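Side-chain contact in membrane-bound lytic murein transglycosylase A (Burkholderia pseudomallei, PDB 6QK4), which probably cleaves the beta-1,4 linkage between N-acetylmuramic acid and N-acetylglucosamine in peptidoglycan, leaving a 1,6-anhydro ring on the muramic acid: residues 23-28 against 341-346. Sequence-based numbering, arbitrary orientation.
Sequences ARLTPV and MWLLFP
Leu25 meets Leu343 and Phe345, and Val28 meets Trp342, in what is probably the double-psi beta-barrel domain of this MltA-type enzyme. The short strand 25-27 and the long strand 336-346 do not pair directly. Strand 87-92 runs between them and is antiparallel to both. The two segments meet through side chains alone. The run from Leu25 to Val28 lies 93° from the run from Trp342 to Phe345.

One of the two close spots is the leucine pair. Methyl CD2 of Leu25 packs against the side of Leu343, 3.9 Å from its CD1. The same methyl lies 4.0 Å from Leu343 CG, so it touches the branch point as well as a methyl. The two side chains cross at about a right angle. Leu343 is buried and also packs on Val286, while Leu25 rests on Phe90 and Phe92 of the intervening strand.

Toward solvent the packing is looser. The other methyl of Leu25, CD1, comes no nearer to Phe345 than 4.2 Å, at ring atom CE2. It approaches the ring obliquely, and both residues are partly exposed. Phe345 has a further partner in Phe90, with which it forms an edge-to-face ring pair.

Val28 and Trp342 form the second close spot, on the other face of strand 336-346. Trp342 is buried, and its side chain also touches Pro34 and Gln289. Val28 remains partly exposed and offers it a single methyl. The first torsion of Val28 (chi1 -57°) sets CG1 opposite the carbonyl carbon and leaves CG2 between the backbone N and that carbon. CG2 makes the contact. It meets the five-membered part of the indole obliquely, 3.9 Å from Trp342 CD1 and 4.2 Å from Trp342 NE1.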
ATOM      1  N   ALA A  23      10.583  23.888 -16.402  1.00 28.35           N
ATOM      2  CA  ALA A  23       9.449  24.305 -15.584  1.00 26.57           C
ATOM      3  C   ALA A  23       8.976  23.141 -14.726  1.00 24.66           C
ATOM      4  O   ALA A  23       9.160  21.963 -15.070  1.00 26.70           O
ATOM      5  CB  ALA A  23       8.292  24.810 -16.460  1.00 26.78           C
ATOM      6  N   ARG A  24       8.327  23.495 -13.615  1.00 23.95           N
ATOM      7  CA  ARG A  24       7.695  22.510 -12.721  1.00 22.14           C
ATOM      8  C   ARG A  24       6.584  21.706 -13.433  1.00 21.95           C
ATOM      9  O   ARG A  24       6.492  20.463 -13.281  1.00 22.31           O
ATOM     10  CB  ARG A  24       7.129  23.273 -11.521  1.00 22.04           C
ATOM     11  CG  ARG A  24       6.179  22.481 -10.623  1.00 26.86           C
ATOM     12  CD  ARG A  24       6.962  21.505  -9.805  1.00 25.07           C
ATOM     13  NE  ARG A  24       6.470  21.378  -8.405  1.00 24.76           N
ATOM     14  CZ  ARG A  24       7.091  20.670  -7.472  1.00 29.01           C
ATOM     15  NH1 ARG A  24       8.203  19.971  -7.778  1.00 25.83           N
ATOM     16  NH2 ARG A  24       6.598  20.639  -6.210  1.00 24.53           N
ATOM     17  N   LEU A  25       5.726  22.381 -14.192  1.00 18.05           N
ATOM     18  CA  LEU A  25       4.644  21.772 -14.972  1.00 17.62           C
ATOM     19  C   LEU A  25       4.715  22.230 -16.422  1.00 22.13           C
ATOM     20  O   LEU A  25       4.610  23.431 -16.693  1.00 25.90           O
ATOM     21  CB  LEU A  25       3.252  22.113 -14.396  1.00 22.00           C
ATOM     22  CG  LEU A  25       2.943  21.383 -13.075  1.00 22.55           C
ATOM     23  CD1 LEU A  25       1.830  22.148 -12.293  1.00 29.35           C
ATOM     24  CD2 LEU A  25       2.542  19.883 -13.315  1.00 23.58           C
ATOM     25  N   THR A  26       4.781  21.279 -17.342  1.00 22.45           N
ATOM     26  CA  THR A  26       4.879  21.583 -18.775  1.00 23.67           C
ATOM     27  C   THR A  26       3.747  20.867 -19.487  1.00 25.30           C
ATOM     28  O   THR A  26       3.757  19.619 -19.564  1.00 25.04           O
ATOM     29  CB  THR A  26       6.209  21.124 -19.367  1.00 26.21           C
ATOM     30  OG1 THR A  26       7.301  21.638 -18.599  1.00 29.13           O
ATOM     31  CG2 THR A  26       6.302  21.649 -20.841  1.00 26.69           C
ATOM     32  N   PRO A  27       2.764  21.572 -20.060  1.00 23.94           N
ATOM     33  CA  PRO A  27       1.723  20.872 -20.831  1.00 22.09           C
ATOM     34  C   PRO A  27       2.286  20.161 -22.050  1.00 26.63           C
ATOM     35  O   PRO A  27       3.150  20.687 -22.769  1.00 26.73           O
ATOM     36  CB  PRO A  27       0.771  22.008 -21.264  1.00 26.59           C
ATOM     37  CG  PRO A  27       1.725  23.245 -21.357  1.00 28.44           C
ATOM     38  CD  PRO A  27       2.688  23.060 -20.168  1.00 25.64           C
ATOM     39  N   VAL A  28       1.789  18.957 -22.296  1.00 23.74           N
ATOM     40  CA  VAL A  28       2.207  18.179 -23.462  1.00 21.25           C
ATOM     41  C   VAL A  28       0.962  17.575 -24.110  1.00 22.78           C
ATOM     42  O   VAL A  28      -0.127  17.585 -23.554  1.00 24.34           O
ATOM     43  CB  VAL A  28       3.227  17.090 -23.102  1.00 23.61           C
ATOM     44  CG1 VAL A  28       4.459  17.668 -22.413  1.00 25.32           C
ATOM     45  CG2 VAL A  28       2.546  16.049 -22.154  1.00 23.92           C
ATOM     46  N   MET A 341       6.390  11.191 -13.907  1.00 16.68           N
ATOM     47  CA  MET A 341       4.987  11.573 -13.676  1.00 16.19           C
ATOM     48  C   MET A 341       4.530  12.646 -14.643  1.00 20.59           C
ATOM     49  O   MET A 341       5.304  13.545 -14.996  1.00 21.58           O
ATOM     50  CB  MET A 341       4.763  12.147 -12.247  1.00 17.78           C
ATOM     51  CG  MET A 341       4.841  11.072 -11.249  1.00 17.31           C
ATOM     52  SD  MET A 341       4.616  11.984  -9.640  1.00 22.21           S
ATOM     53  CE  MET A 341       4.616  10.559  -8.566  1.00 21.80           C
ATOM     54  N   TRP A 342       3.256  12.552 -15.036  1.00 18.41           N
ATOM     55  CA  TRP A 342       2.491  13.652 -15.615  1.00 19.33           C
ATOM     56  C   TRP A 342       1.257  13.882 -14.759  1.00 20.46           C
ATOM     57  O   TRP A 342       0.519  12.926 -14.468  1.00 22.64           O
ATOM     58  CB  TRP A 342       2.026  13.316 -17.049  1.00 21.39           C
ATOM     59  CG  TRP A 342       3.202  13.126 -18.004  1.00 20.78           C
ATOM     60  CD1 TRP A 342       3.601  14.015 -18.968  1.00 20.56           C
ATOM     61  CD2 TRP A 342       4.157  12.022 -18.051  1.00 19.88           C
ATOM     62  NE1 TRP A 342       4.749  13.516 -19.630  1.00 21.39           N
ATOM     63  CE2 TRP A 342       5.115  12.334 -19.043  1.00 22.75           C
ATOM     64  CE3 TRP A 342       4.316  10.836 -17.297  1.00 18.80           C
ATOM     65  CZ2 TRP A 342       6.172  11.454 -19.391  1.00 22.76           C
ATOM     66  CZ3 TRP A 342       5.429   9.973 -17.602  1.00 24.02           C
ATOM     67  CH2 TRP A 342       6.322  10.303 -18.658  1.00 24.44           C
ATOM     68  N   LEU A 343       1.003  15.143 -14.381  1.00 18.19           N
ATOM     69  CA  LEU A 343      -0.219  15.486 -13.651  1.00 17.24           C
ATOM     70  C   LEU A 343      -1.304  15.872 -14.648  1.00 19.94           C
ATOM     71  O   LEU A 343      -1.039  16.599 -15.614  1.00 21.27           O
ATOM     72  CB  LEU A 343       0.048  16.655 -12.706  1.00 18.02           C
ATOM     73  CG  LEU A 343       1.179  16.540 -11.689  1.00 25.27           C
ATOM     74  CD1 LEU A 343       0.995  17.557 -10.553  1.00 21.54           C
ATOM     75  CD2 LEU A 343       1.262  15.208 -11.044  1.00 25.25           C
ATOM     76  N   LEU A 344      -2.501  15.364 -14.454  1.00 20.01           N
ATOM     77  CA  LEU A 344      -3.617  15.751 -15.308  1.00 21.62           C
ATOM     78  C   LEU A 344      -4.397  16.888 -14.643  1.00 20.92           C
ATOM     79  O   LEU A 344      -4.669  16.833 -13.450  1.00 20.17           O
ATOM     80  CB  LEU A 344      -4.587  14.594 -15.522  1.00 18.14           C
ATOM     81  CG  LEU A 344      -4.167  13.454 -16.475  1.00 21.65           C
ATOM     82  CD1 LEU A 344      -2.963  12.773 -16.029  1.00 28.69           C
ATOM     83  CD2 LEU A 344      -5.283  12.501 -16.555  1.00 19.85           C
ATOM     84  N   PHE A 345      -4.815  17.876 -15.448  1.00 21.04           N
ATOM     85  CA  PHE A 345      -5.687  18.933 -14.917  1.00 23.81           C
ATOM     86  C   PHE A 345      -6.903  19.002 -15.816  1.00 22.80           C
ATOM     87  O   PHE A 345      -6.752  18.920 -17.034  1.00 23.00           O
ATOM     88  CB  PHE A 345      -4.978  20.287 -14.893  1.00 23.81           C
ATOM     89  CG  PHE A 345      -3.945  20.356 -13.823  1.00 24.79           C
ATOM     90  CD1 PHE A 345      -4.308  20.676 -12.520  1.00 29.02           C
ATOM     91  CD2 PHE A 345      -2.617  20.028 -14.102  1.00 23.84           C
ATOM     92  CE1 PHE A 345      -3.362  20.678 -11.490  1.00 30.94           C
ATOM     93  CE2 PHE A 345      -1.665  20.021 -13.111  1.00 28.64           C
ATOM     94  CZ  PHE A 345      -2.015  20.336 -11.783  1.00 29.23           C
ATOM     95  N   PRO A 346      -8.102  19.196 -15.277  1.00 22.15           N
ATOM     96  CA  PRO A 346      -9.290  19.203 -16.154  1.00 23.90           C
ATOM     97  C   PRO A 346      -9.334  20.423 -17.059  1.00 25.61           C
ATOM     98  O   PRO A 346      -8.995  21.527 -16.639  1.00 29.89           O
ATOM     99  CB  PRO A 346     -10.462  19.216 -15.181  1.00 27.25           C
ATOM    100  CG  PRO A 346      -9.917  19.547 -13.890  1.00 29.30           C
ATOM    101  CD  PRO A 346      -8.475  19.099 -13.860  1.00 25.03           C
TER